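Local coordinates for uncharacterized protein (Bacillus thuringiensis serovar kurstaki, PDB 4XE7) that is a ParM-type bacterial actin-like protein that probably assembles into cytoskeletal filaments which segregate plasmid DNA, at residues Leu27-Asn32 against Ala139-Glu144; Arg89-Gly94 against His126-Phe131; Ser133-Ala138 against Val177-Gly182. All blocks are in the same frame, centred on the assembly; numbering follows the deposited sequence.

Contact 1: residues Leu27-Asn32 against Ala139-Glu144; sequences LNEKGN and ARIGKE
Glu-29 and Ile-141 have the nearest backbones here, with CA atoms 6.0 Å apart, where the type I beta turn Asn-28 to Gly-31 faces the end of helix 123-140. The turn closes the hairpin of strands 21-27 and 33-45. The helix ends in a Schellman motif with Gly-142, at positive phi, as its C-prime residue. Ile-141, just before it, is the buried residue of the contact. It also touches Phe-26 and Leu-11.

Glu-29 lies across Ile-141, with its CG 3.9 Å from Ile-141 CB. Its CG is anti to the carbonyl carbon (chi1 -70°) and the chain is extended beyond it. This carries the carboxylate over the Ile-141 carbonyl. Glu-29 OE2 comes to 3.3 Å from Ile-141 O. Both are acceptors, and no hydrogen bond joins them. Lys-143 NZ is 5.9 Å from Glu-29 OE2, so the opposite charges are near but not in contact. That NZ bonds to Leu-6 O and Lys-8 O.

Ile-141 CG2 reaches the base of the turn, 4.1 Å from Asn-28 CA. The Asn-28 side chain bonds on both sides of its amide: ND2 to Glu-34 OE1, and OD1 to N-H groups inside the turn. Asn-28 OD1 takes a weak bond from Lys-30 N and a straighter one of 3.0 Å from Asn-32 N, which sits 41° out of the carbonyl plane.

Contact 2: residues Arg89-Gly94 against His126-Phe131; sequences RAWYVG and HLIPLF
Trp-91 presents a face of its indole to the terminal methyl of Ile-128. Ile-128 CD1 stands 3.5 Å from the centroid of the five-membered ring of Trp-91, only 5° off the ring normal. This is a CH-pi contact over the face. The nearest atom pair is Ile-128 CD1 and Trp-91 CE2, at 3.6 Å. The isoleucine chain meets the indole at about a right angle, end-on. Its CG1 is anti to the carbonyl carbon and CD1 continues in an extended line, which brings the methyl over the five-membered ring. A hydrogen bond from Trp-91 NE1 to the Ala-86 carbonyl helps fix the rotation of the indole.

The pair belongs to a helix-on-sheet layer consistent with the actin-like fold. Strand 90-93 lies between strands 33-45 and 73-79 of a mixed sheet, and helix 123-140 runs across it. The axes of strand 90-93 and helix segment 126-131 cross at 79° and approach to 9.5 Å. Trp-91 and Val-93 point to the helix. Tyr-92, between them, points away and meets the rings of Tyr-96 and His-74.

Val-93 uses both methyls. Its CG2 lies 3.6 Å from Ile-128 CG2, the branch methyl of the same isoleucine. Its CG1 is anti to the backbone N (chi1 -170°) and is directed at Pro-129. Val-93 CG1 is 4.1 Å from Pro-129 CG and about as near to the proline CA. The helix is kinked at this proline, whose N makes no bond to the turn before.

Contact 3: residues Ser133-Ala138 against Val177-Gly182; sequences SMAVAA and VEFLDG
Phe-179 points its ring edge-first at the helix. The end of the ring, not a face, meets the backbone between Ala-135 and Val-136, and both Ala-135 C and Val-136 N lie near the ring plane. Phe-179 CZ is 3.9 Å from Val-136 N. The ring gets there because its CG is anti to the carbonyl carbon (chi1 -65°) and the ring is turned nearly perpendicular at chi2 95°. On the same leading end, Ala-135 CB lies 3.6 Å from Phe-179 CZ.

Ala-135 CB has a second neighbour in Val-177. It packs against the fork of the valine, 3.6 Å from Val-177 CB and close to both of its methyls. Ala-135 CA and Val-177 CA are 6.3 Å apart, the nearest such pair of the two segments.

This is helix-on-sheet packing, consistent with one layer of an actin-like domain. Helix 123-140 covers strand 173-179, which runs between strands 73-79 and 188-200. The segment axes approach to 9.1 Å at 64°. Val-177 and Phe-179 point to the helix, while Glu-178 points away. Val-177 also touches Ile-77 and Ile-191 of the flanking strands. Tyr-184 meets the Phe-179 ring edge-to-face.

Val-136 adds a methyl to the packing round the phenylalanine. The two side chains cross at about a right angle. Val-136 CG2 is 4.0 Å from Phe-179 CZ and equally near the adjoining ring atom, CE2.

All three contacts use helix 123-140, in the order 2, 3, 1 along it. Contacts 2 and 3 rest on the same mixed sheet, with centres about 10 Å apart. They touch directly: Ala-90 CB is 3.7 Å from Leu-180 CD1, and Phe-131 O is 3.8 Å from Val-177 CG2. Contact 1 lies at the C-terminal end of the helix, its centre about 13 Å from that of contact 3. The probable helix-ending bond from Lys-143 N to Ala-138 O, 3.0 Å long, joins the two. Contacts 1 and 2 do not touch, and their nearest atoms are about 9 Å apart. The structure is the apo form, with no nucleotide bound.

Contact 1: residues Leu27-Asn32 against Ala139-Glu144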
ATOM      1  N   LEU A  27      -7.185   7.615 -10.926  1.00 23.86           N
ATOM      2  CA  LEU A  27      -6.943   7.534 -12.358  1.00 19.87           C
ATOM      3  C   LEU A  27      -6.197   8.781 -12.808  1.00 20.26           C
ATOM      4  O   LEU A  27      -6.631   9.908 -12.568  1.00 19.25           O
ATOM      5  CB  LEU A  27      -8.250   7.359 -13.125  1.00 19.89           C
ATOM      6  CG  LEU A  27      -8.938   6.020 -12.826  1.00 30.16           C
ATOM      7  CD1 LEU A  27     -10.275   5.902 -13.563  1.00 31.99           C
ATOM      8  CD2 LEU A  27      -8.003   4.843 -13.202  1.00 21.59           C
ATOM      9  N   ASN A  28      -5.041   8.578 -13.432  1.00 19.02           N
ATOM     10  CA  ASN A  28      -4.231   9.714 -13.818  1.00 21.75           C
ATOM     11  C   ASN A  28      -4.670  10.182 -15.203  1.00 18.82           C
ATOM     12  O   ASN A  28      -5.751   9.806 -15.676  1.00 17.99           O
ATOM     13  CB  ASN A  28      -2.736   9.368 -13.762  1.00 26.11           C
ATOM     14  CG  ASN A  28      -2.351   8.209 -14.685  1.00 27.08           C
ATOM     15  OD1 ASN A  28      -3.063   7.883 -15.640  1.00 21.26           O
ATOM     16  ND2 ASN A  28      -1.198   7.595 -14.404  1.00 23.32           N
ATOM     17  N   GLU A  29      -3.868  11.003 -15.868  1.00 24.69           N
ATOM     18  CA  GLU A  29      -4.343  11.551 -17.139  1.00 27.66           C
ATOM     19  C   GLU A  29      -4.340  10.530 -18.286  1.00 25.20           C
ATOM     20  O   GLU A  29      -5.072  10.681 -19.257  1.00 21.27           O
ATOM     21  CB  GLU A  29      -3.535  12.788 -17.505  1.00 26.54           C
ATOM     22  CG  GLU A  29      -3.853  13.949 -16.576  1.00 28.48           C
ATOM     23  CD  GLU A  29      -2.972  15.143 -16.826  1.00 44.06           C
ATOM     24  OE1 GLU A  29      -1.770  15.071 -16.481  1.00 46.73           O
ATOM     25  OE2 GLU A  29      -3.487  16.143 -17.369  1.00 46.58           O
ATOM     26  N   LYS A  30      -3.554   9.469 -18.178  1.00 25.99           N
ATOM     27  CA  LYS A  30      -3.620   8.438 -19.213  1.00 24.87           C
ATOM     28  C   LYS A  30      -4.715   7.413 -18.876  1.00 26.51           C
ATOM     29  O   LYS A  30      -4.863   6.408 -19.554  1.00 24.65           O
ATOM     30  CB  LYS A  30      -2.259   7.769 -19.390  1.00 26.87           C
ATOM     31  CG  LYS A  30      -1.124   8.780 -19.505  1.00 31.72           C
ATOM     32  CD  LYS A  30      -0.099   8.452 -20.571  1.00 47.60           C
ATOM     33  CE  LYS A  30       1.142   7.821 -19.977  1.00 54.25           C
ATOM     34  NZ  LYS A  30       0.812   6.520 -19.339  1.00 59.90           N
ATOM     35  N   GLY A  31      -5.487   7.687 -17.825  1.00 20.28           N
ATOM     36  CA  GLY A  31      -6.565   6.794 -17.411  1.00 21.60           C
ATOM     37  C   GLY A  31      -6.085   5.510 -16.756  1.00 22.12           C
ATOM     38  O   GLY A  31      -6.839   4.529 -16.669  1.00 23.95           O
ATOM     39  N   ASN A  32      -4.826   5.498 -16.311  1.00 20.57           N
ATOM     40  CA  ASN A  32      -4.289   4.356 -15.573  1.00 22.54           C
ATOM     41  C   ASN A  32      -4.403   4.575 -14.074  1.00 26.43           C
ATOM     42  O   ASN A  32      -4.512   5.724 -13.613  1.00 21.63           O
ATOM     43  CB  ASN A  32      -2.826   4.097 -15.937  1.00 17.59           C
ATOM     44  CG  ASN A  32      -2.652   3.664 -17.377  1.00 26.75           C
ATOM     45  OD1 ASN A  32      -3.497   2.955 -17.933  1.00 23.50           O
ATOM     46  ND2 ASN A  32      -1.545   4.078 -17.989  1.00 27.20           N
ATOM     47  N   ALA A 139      -2.706  17.803  -7.907  1.00 23.45           N
ATOM     48  CA  ALA A 139      -1.512  18.461  -8.424  1.00 26.04           C
ATOM     49  C   ALA A 139      -0.883  17.645  -9.562  1.00 30.64           C
ATOM     50  O   ALA A 139      -0.547  18.206 -10.597  1.00 25.97           O
ATOM     51  CB  ALA A 139      -0.498  18.686  -7.310  1.00 24.11           C
ATOM     52  N   ARG A 140      -0.750  16.327  -9.369  1.00 20.20           N
ATOM     53  CA  ARG A 140      -0.151  15.448 -10.377  1.00 27.53           C
ATOM     54  C   ARG A 140      -0.876  15.472 -11.715  1.00 30.75           C
ATOM     55  O   ARG A 140      -0.263  15.327 -12.760  1.00 30.45           O
ATOM     56  CB  ARG A 140      -0.108  14.007  -9.872  1.00 28.42           C
ATOM     57  CG  ARG A 140       0.903  13.771  -8.778  1.00 29.70           C
ATOM     58  CD  ARG A 140       0.977  12.297  -8.416  1.00 27.73           C
ATOM     59  NE  ARG A 140       2.013  12.079  -7.422  1.00 24.98           N
ATOM     60  CZ  ARG A 140       2.468  10.886  -7.081  1.00 23.45           C
ATOM     61  NH1 ARG A 140       1.949   9.805  -7.651  1.00 21.81           N
ATOM     62  NH2 ARG A 140       3.423  10.779  -6.161  1.00 26.99           N
ATOM     63  N   ILE A 141      -2.187  15.638 -11.687  1.00 26.00           N
ATOM     64  CA  ILE A 141      -2.937  15.606 -12.920  1.00 24.53           C
ATOM     65  C   ILE A 141      -3.267  17.023 -13.384  1.00 28.97           C
ATOM     66  O   ILE A 141      -4.094  17.227 -14.270  1.00 34.37           O
ATOM     67  CB  ILE A 141      -4.198  14.739 -12.763  1.00 26.43           C
ATOM     68  CG1 ILE A 141      -5.255  15.427 -11.905  1.00 30.18           C
ATOM     69  CG2 ILE A 141      -3.821  13.407 -12.135  1.00 29.14           C
ATOM     70  CD1 ILE A 141      -6.503  14.591 -11.734  1.00 23.32           C
ATOM     71  N   GLY A 142      -2.583  18.000 -12.797  1.00 28.80           N
ATOM     72  CA  GLY A 142      -2.643  19.372 -13.255  1.00 30.02           C
ATOM     73  C   GLY A 142      -3.956  20.104 -13.071  1.00 32.64           C
ATOM     74  O   GLY A 142      -4.328  20.924 -13.908  1.00 34.34           O
ATOM     75  N   LYS A 143      -4.656  19.827 -11.977  1.00 25.20           N
ATOM     76  CA  LYS A 143      -5.959  20.439 -11.741  1.00 28.03           C
ATOM     77  C   LYS A 143      -6.028  21.101 -10.372  1.00 32.44           C
ATOM     78  O   LYS A 143      -5.817  20.444  -9.342  1.00 33.16           O
ATOM     79  CB  LYS A 143      -7.080  19.400 -11.847  1.00 31.07           C
ATOM     80  CG  LYS A 143      -7.240  18.701 -13.207  1.00 26.89           C
ATOM     81  CD  LYS A 143      -8.310  17.603 -13.053  1.00 31.41           C
ATOM     82  CE  LYS A 143      -8.337  16.630 -14.234  1.00 29.81           C
ATOM     83  NZ  LYS A 143      -8.944  17.259 -15.439  1.00 34.61           N
ATOM     84  N   GLU A 144      -6.357  22.388 -10.352  1.00 28.31           N
ATOM     85  CA  GLU A 144      -6.358  23.136  -9.102  1.00 30.36           C
ATOM     86  C   GLU A 144      -7.749  23.222  -8.480  1.00 26.70           C
ATOM     87  O   GLU A 144      -7.900  23.665  -7.343  1.00 32.93           O
ATOM     88  CB  GLU A 144      -5.776  24.535  -9.326  1.00 36.68           C
ATOM     89  CG  GLU A 144      -4.304  24.631  -8.966  1.00 48.39           C
ATOM     90  CD  GLU A 144      -3.665  25.938  -9.402  1.00 60.53           C
ATOM     91  OE1 GLU A 144      -2.415  26.011  -9.419  1.00 62.68           O
ATOM     92  OE2 GLU A 144      -4.411  26.887  -9.725  1.00 59.52           O
TER

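Contact 2: residues Arg89-Gly94 against His126-Phe131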
ATOM      1  N   ARG A  89      -3.629  26.433  11.487  1.00 33.57           N
ATOM      2  CA  ARG A  89      -2.198  26.138  11.443  1.00 31.63           C
ATOM      3  C   ARG A  89      -1.780  25.400  10.193  1.00 27.67           C
ATOM      4  O   ARG A  89      -2.565  24.645   9.609  1.00 23.96           O
ATOM      5  CB  ARG A  89      -1.795  25.259  12.620  1.00 38.86           C
ATOM      6  CG  ARG A  89      -2.083  25.849  13.932  1.00 51.91           C
ATOM      7  CD  ARG A  89      -1.890  24.841  15.037  1.00 43.20           C
ATOM      8  NE  ARG A  89      -2.105  25.537  16.291  1.00 43.99           N
ATOM      9  CZ  ARG A  89      -1.232  26.384  16.808  1.00 60.64           C
ATOM     10  NH1 ARG A  89      -0.081  26.619  16.183  1.00 62.98           N
ATOM     11  NH2 ARG A  89      -1.503  26.994  17.953  1.00 71.54           N
ATOM     12  N   ALA A  90      -0.517  25.566   9.828  1.00 25.29           N
ATOM     13  CA  ALA A  90       0.074  24.750   8.797  1.00 25.31           C
ATOM     14  C   ALA A  90       0.653  23.467   9.414  1.00 29.41           C
ATOM     15  O   ALA A  90       0.881  23.398  10.629  1.00 26.02           O
ATOM     16  CB  ALA A  90       1.144  25.533   8.053  1.00 30.84           C
ATOM     17  N   TRP A  91       0.885  22.462   8.568  1.00 27.89           N
ATOM     18  CA  TRP A  91       1.278  21.131   9.010  1.00 26.95           C
ATOM     19  C   TRP A  91       2.396  20.531   8.175  1.00 26.72           C
ATOM     20  O   TRP A  91       2.453  20.717   6.959  1.00 24.80           O
ATOM     21  CB  TRP A  91       0.069  20.176   8.981  1.00 21.74           C
ATOM     22  CG  TRP A  91      -0.974  20.567   9.963  1.00 18.41           C
ATOM     23  CD1 TRP A  91      -2.031  21.393   9.741  1.00 23.91           C
ATOM     24  CD2 TRP A  91      -1.031  20.199  11.344  1.00 20.56           C
ATOM     25  NE1 TRP A  91      -2.746  21.571  10.897  1.00 23.88           N
ATOM     26  CE2 TRP A  91      -2.156  20.840  11.901  1.00 24.93           C
ATOM     27  CE3 TRP A  91      -0.240  19.393  12.172  1.00 26.44           C
ATOM     28  CZ2 TRP A  91      -2.523  20.691  13.240  1.00 31.08           C
ATOM     29  CZ3 TRP A  91      -0.597  19.249  13.510  1.00 33.49           C
ATOM     30  CH2 TRP A  91      -1.732  19.894  14.028  1.00 32.23           C
ATOM     31  N   TYR A  92       3.282  19.808   8.853  1.00 21.51           N
ATOM     32  CA  TYR A  92       4.186  18.877   8.221  1.00 29.48           C
ATOM     33  C   TYR A  92       3.458  17.552   8.158  1.00 29.10           C
ATOM     34  O   TYR A  92       2.840  17.143   9.144  1.00 26.38           O
ATOM     35  CB  TYR A  92       5.485  18.742   9.020  1.00 36.94           C
ATOM     36  CG  TYR A  92       6.328  19.993   9.061  1.00 38.79           C
ATOM     37  CD1 TYR A  92       6.518  20.760   7.922  1.00 34.13           C
ATOM     38  CD2 TYR A  92       6.944  20.401  10.241  1.00 37.56           C
ATOM     39  CE1 TYR A  92       7.293  21.890   7.955  1.00 29.86           C
ATOM     40  CE2 TYR A  92       7.720  21.531  10.283  1.00 33.91           C
ATOM     41  CZ  TYR A  92       7.895  22.271   9.134  1.00 38.58           C
ATOM     42  OH  TYR A  92       8.670  23.402   9.152  1.00 37.21           O
ATOM     43  N   VAL A  93       3.510  16.884   7.010  1.00 23.65           N
ATOM     44  CA  VAL A  93       2.729  15.663   6.820  1.00 22.44           C
ATOM     45  C   VAL A  93       3.571  14.544   6.234  1.00 28.92           C
ATOM     46  O   VAL A  93       4.324  14.766   5.295  1.00 27.27           O
ATOM     47  CB  VAL A  93       1.517  15.909   5.885  1.00 23.75           C
ATOM     48  CG1 VAL A  93       0.561  14.703   5.897  1.00 23.43           C
ATOM     49  CG2 VAL A  93       0.775  17.164   6.282  1.00 32.96           C
ATOM     50  N   GLY A  94       3.427  13.333   6.766  1.00 25.31           N
ATOM     51  CA  GLY A  94       4.067  12.173   6.177  1.00 20.53           C
ATOM     52  C   GLY A  94       5.543  12.063   6.488  1.00 27.01           C
ATOM     53  O   GLY A  94       5.966  12.319   7.623  1.00 29.70           O
ATOM     54  N   HIS A 126      -5.941  11.749  10.815  1.00 26.41           N
ATOM     55  CA  HIS A 126      -6.301  10.978   9.633  1.00 28.48           C
ATOM     56  C   HIS A 126      -6.842  11.852   8.516  1.00 28.00           C
ATOM     57  O   HIS A 126      -6.647  11.538   7.351  1.00 19.32           O
ATOM     58  CB  HIS A 126      -7.305   9.880  10.021  1.00 21.94           C
ATOM     59  CG  HIS A 126      -6.738   8.899  11.002  1.00 22.95           C
ATOM     60  ND1 HIS A 126      -5.885   7.883  10.624  1.00 37.47           N
ATOM     61  CD2 HIS A 126      -6.841   8.821  12.347  1.00 29.80           C
ATOM     62  CE1 HIS A 126      -5.510   7.207  11.695  1.00 34.69           C
ATOM     63  NE2 HIS A 126      -6.069   7.757  12.754  1.00 28.01           N
ATOM     64  N   LEU A 127      -7.499  12.962   8.861  1.00 25.62           N
ATOM     65  CA  LEU A 127      -8.008  13.862   7.824  1.00 25.64           C
ATOM     66  C   LEU A 127      -6.895  14.608   7.091  1.00 18.39           C
ATOM     67  O   LEU A 127      -6.933  14.758   5.855  1.00 23.03           O
ATOM     68  CB  LEU A 127      -8.983  14.876   8.413  1.00 24.54           C
ATOM     69  CG  LEU A 127     -10.317  14.290   8.879  1.00 32.40           C
ATOM     70  CD1 LEU A 127     -11.123  15.346   9.625  1.00 28.87           C
ATOM     71  CD2 LEU A 127     -11.103  13.726   7.704  1.00 28.77           C
ATOM     72  N   ILE A 128      -5.900  15.070   7.836  1.00 20.17           N
ATOM     73  CA  ILE A 128      -4.834  15.854   7.220  1.00 24.04           C
ATOM     74  C   ILE A 128      -4.076  15.031   6.154  1.00 25.53           C
ATOM     75  O   ILE A 128      -3.906  15.503   5.033  1.00 19.73           O
ATOM     76  CB  ILE A 128      -3.895  16.440   8.283  1.00 27.31           C
ATOM     77  CG1 ILE A 128      -4.618  17.596   9.005  1.00 27.82           C
ATOM     78  CG2 ILE A 128      -2.598  16.922   7.637  1.00 24.12           C
ATOM     79  CD1 ILE A 128      -3.906  18.181  10.222  1.00 27.37           C
ATOM     80  N   PRO A 129      -3.664  13.789   6.468  1.00 20.86           N
ATOM     81  CA  PRO A 129      -3.047  13.008   5.390  1.00 20.71           C
ATOM     82  C   PRO A 129      -4.014  12.644   4.265  1.00 21.23           C
ATOM     83  O   PRO A 129      -3.587  12.584   3.111  1.00 17.88           O
ATOM     84  CB  PRO A 129      -2.555  11.749   6.106  1.00 21.34           C
ATOM     85  CG  PRO A 129      -2.330  12.221   7.527  1.00 23.58           C
ATOM     86  CD  PRO A 129      -3.485  13.136   7.774  1.00 19.31           C
ATOM     87  N   LEU A 130      -5.282  12.425   4.578  1.00 17.07           N
ATOM     88  CA  LEU A 130      -6.260  12.124   3.529  1.00 20.89           C
ATOM     89  C   LEU A 130      -6.399  13.299   2.559  1.00 24.21           C
ATOM     90  O   LEU A 130      -6.279  13.124   1.348  1.00 21.64           O
ATOM     91  CB  LEU A 130      -7.622  11.768   4.147  1.00 21.65           C
ATOM     92  CG  LEU A 130      -8.849  11.841   3.234  1.00 21.37           C
ATOM     93  CD1 LEU A 130      -8.915  10.622   2.286  1.00 20.05           C
ATOM     94  CD2 LEU A 130     -10.130  11.953   4.027  1.00 26.16           C
ATOM     95  N   PHE A 131      -6.649  14.497   3.086  1.00 21.98           N
ATOM     96  CA  PHE A 131      -6.817  15.674   2.226  1.00 23.63           C
ATOM     97  C   PHE A 131      -5.541  15.974   1.466  1.00 23.67           C
ATOM     98  O   PHE A 131      -5.577  16.378   0.303  1.00 24.76           O
ATOM     99  CB  PHE A 131      -7.231  16.904   3.040  1.00 20.43           C
ATOM    100  CG  PHE A 131      -8.637  16.837   3.555  1.00 25.97           C
ATOM    101  CD1 PHE A 131      -9.626  16.211   2.820  1.00 30.87           C
ATOM    102  CD2 PHE A 131      -8.970  17.398   4.775  1.00 30.76           C
ATOM    103  CE1 PHE A 131     -10.936  16.151   3.297  1.00 38.65           C
ATOM    104  CE2 PHE A 131     -10.271  17.339   5.257  1.00 33.04           C
ATOM    105  CZ  PHE A 131     -11.253  16.720   4.522  1.00 35.08           C
TER

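Contact 3: residues Ser133-Ala138 against Val177-Gly182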
ATOM      1  N   SER A 133      -3.365  13.762   0.508  1.00 24.04           N
ATOM      2  CA  SER A 133      -3.216  12.777  -0.563  1.00 24.59           C
ATOM      3  C   SER A 133      -4.062  13.189  -1.777  1.00 20.70           C
ATOM      4  O   SER A 133      -3.599  13.103  -2.929  1.00 20.22           O
ATOM      5  CB  SER A 133      -3.597  11.366  -0.085  1.00 23.77           C
ATOM      6  OG  SER A 133      -5.009  11.191  -0.010  1.00 25.96           O
ATOM      7  N   MET A 134      -5.283  13.659  -1.518  1.00 20.53           N
ATOM      8  CA  MET A 134      -6.147  14.203  -2.570  1.00 19.20           C
ATOM      9  C   MET A 134      -5.481  15.360  -3.313  1.00 17.44           C
ATOM     10  O   MET A 134      -5.580  15.467  -4.533  1.00 18.17           O
ATOM     11  CB  MET A 134      -7.474  14.711  -1.991  1.00 21.65           C
ATOM     12  CG  MET A 134      -8.428  13.658  -1.492  1.00 24.85           C
ATOM     13  SD  MET A 134      -9.897  14.419  -0.750  1.00 16.01           S
ATOM     14  CE  MET A 134     -10.805  12.912  -0.350  1.00 26.58           C
ATOM     15  N   ALA A 135      -4.842  16.253  -2.557  1.00 22.32           N
ATOM     16  CA  ALA A 135      -4.202  17.441  -3.135  1.00 22.38           C
ATOM     17  C   ALA A 135      -3.011  17.087  -3.997  1.00 20.75           C
ATOM     18  O   ALA A 135      -2.791  17.710  -5.038  1.00 24.44           O
ATOM     19  CB  ALA A 135      -3.759  18.421  -2.029  1.00 21.51           C
ATOM     20  N   VAL A 136      -2.229  16.112  -3.556  1.00 17.26           N
ATOM     21  CA  VAL A 136      -1.074  15.677  -4.344  1.00 25.02           C
ATOM     22  C   VAL A 136      -1.511  15.053  -5.677  1.00 24.68           C
ATOM     23  O   VAL A 136      -0.940  15.357  -6.726  1.00 27.55           O
ATOM     24  CB  VAL A 136      -0.187  14.673  -3.565  1.00 24.54           C
ATOM     25  CG1 VAL A 136       0.974  14.168  -4.455  1.00 20.93           C
ATOM     26  CG2 VAL A 136       0.372  15.335  -2.305  1.00 20.23           C
ATOM     27  N   ALA A 137      -2.527  14.199  -5.644  1.00 21.18           N
ATOM     28  CA  ALA A 137      -3.045  13.610  -6.883  1.00 23.45           C
ATOM     29  C   ALA A 137      -3.611  14.676  -7.805  1.00 24.71           C
ATOM     30  O   ALA A 137      -3.458  14.600  -9.037  1.00 23.55           O
ATOM     31  CB  ALA A 137      -4.107  12.583  -6.588  1.00 16.19           C
ATOM     32  N   ALA A 138      -4.288  15.658  -7.214  1.00 23.90           N
ATOM     33  CA  ALA A 138      -4.879  16.713  -8.023  1.00 20.03           C
ATOM     34  C   ALA A 138      -3.757  17.526  -8.679  1.00 27.21           C
ATOM     35  O   ALA A 138      -3.833  17.863  -9.868  1.00 26.02           O
ATOM     36  CB  ALA A 138      -5.795  17.591  -7.186  1.00 21.78           C
ATOM     37  N   VAL A 177      -6.260  22.943   0.138  1.00 23.37           N
ATOM     38  CA  VAL A 177      -4.927  22.545   0.550  1.00 25.02           C
ATOM     39  C   VAL A 177      -3.907  23.422  -0.156  1.00 28.09           C
ATOM     40  O   VAL A 177      -3.818  23.423  -1.387  1.00 30.62           O
ATOM     41  CB  VAL A 177      -4.631  21.066   0.213  1.00 29.28           C
ATOM     42  CG1 VAL A 177      -3.268  20.678   0.756  1.00 21.40           C
ATOM     43  CG2 VAL A 177      -5.734  20.144   0.763  1.00 31.30           C
ATOM     44  N   GLU A 178      -3.137  24.176   0.615  1.00 29.24           N
ATOM     45  CA  GLU A 178      -2.116  25.028   0.026  1.00 29.81           C
ATOM     46  C   GLU A 178      -0.735  24.485   0.342  1.00 27.11           C
ATOM     47  O   GLU A 178      -0.392  24.280   1.505  1.00 30.63           O
ATOM     48  CB  GLU A 178      -2.245  26.467   0.526  1.00 27.90           C
ATOM     49  CG  GLU A 178      -1.188  27.382  -0.064  1.00 31.51           C
ATOM     50  CD  GLU A 178      -1.224  28.782   0.508  1.00 36.62           C
ATOM     51  OE1 GLU A 178      -2.149  29.097   1.291  1.00 41.38           O
ATOM     52  OE2 GLU A 178      -0.308  29.562   0.180  1.00 39.96           O
ATOM     53  N   PHE A 179       0.045  24.226  -0.699  1.00 29.69           N
ATOM     54  CA  PHE A 179       1.401  23.736  -0.519  1.00 34.35           C
ATOM     55  C   PHE A 179       2.340  24.922  -0.227  1.00 38.28           C
ATOM     56  O   PHE A 179       2.385  25.890  -0.984  1.00 40.31           O
ATOM     57  CB  PHE A 179       1.877  22.963  -1.758  1.00 32.16           C
ATOM     58  CG  PHE A 179       1.110  21.680  -2.034  1.00 31.52           C
ATOM     59  CD1 PHE A 179       0.041  21.668  -2.924  1.00 30.23           C
ATOM     60  CD2 PHE A 179       1.479  20.486  -1.426  1.00 28.58           C
ATOM     61  CE1 PHE A 179      -0.653  20.485  -3.198  1.00 34.82           C
ATOM     62  CE2 PHE A 179       0.795  19.298  -1.697  1.00 36.55           C
ATOM     63  CZ  PHE A 179      -0.273  19.298  -2.589  1.00 32.40           C
ATOM     64  N   LEU A 180       3.073  24.842   0.878  1.00 27.79           N
ATOM     65  CA  LEU A 180       3.927  25.939   1.320  1.00 34.19           C
ATOM     66  C   LEU A 180       5.403  25.658   1.001  1.00 37.28           C
ATOM     67  O   LEU A 180       6.266  26.525   1.156  1.00 34.47           O
ATOM     68  CB  LEU A 180       3.737  26.174   2.821  1.00 27.84           C
ATOM     69  CG  LEU A 180       2.319  26.600   3.211  1.00 34.27           C
ATOM     70  CD1 LEU A 180       2.157  26.635   4.715  1.00 33.31           C
ATOM     71  CD2 LEU A 180       2.003  27.955   2.615  1.00 35.18           C
ATOM     72  N   ASP A 181       5.674  24.437   0.550  1.00 41.16           N
ATOM     73  CA  ASP A 181       7.031  24.009   0.226  1.00 37.12           C
ATOM     74  C   ASP A 181       6.986  22.797  -0.705  1.00 36.44           C
ATOM     75  O   ASP A 181       5.906  22.323  -1.068  1.00 36.73           O
ATOM     76  CB  ASP A 181       7.807  23.671   1.505  1.00 42.19           C
ATOM     77  CG  ASP A 181       9.318  23.826   1.337  1.00 55.15           C
ATOM     78  OD1 ASP A 181       9.782  23.942   0.181  1.00 49.06           O
ATOM     79  OD2 ASP A 181      10.044  23.840   2.357  1.00 55.10           O
ATOM     80  N   GLY A 182       8.159  22.303  -1.094  1.00 35.85           N
ATOM     81  CA  GLY A 182       8.259  21.113  -1.921  1.00 33.83           C
ATOM     82  C   GLY A 182       7.874  21.356  -3.370  1.00 33.38           C
ATOM     83  O   GLY A 182       7.794  22.498  -3.833  1.00 29.68           O
TER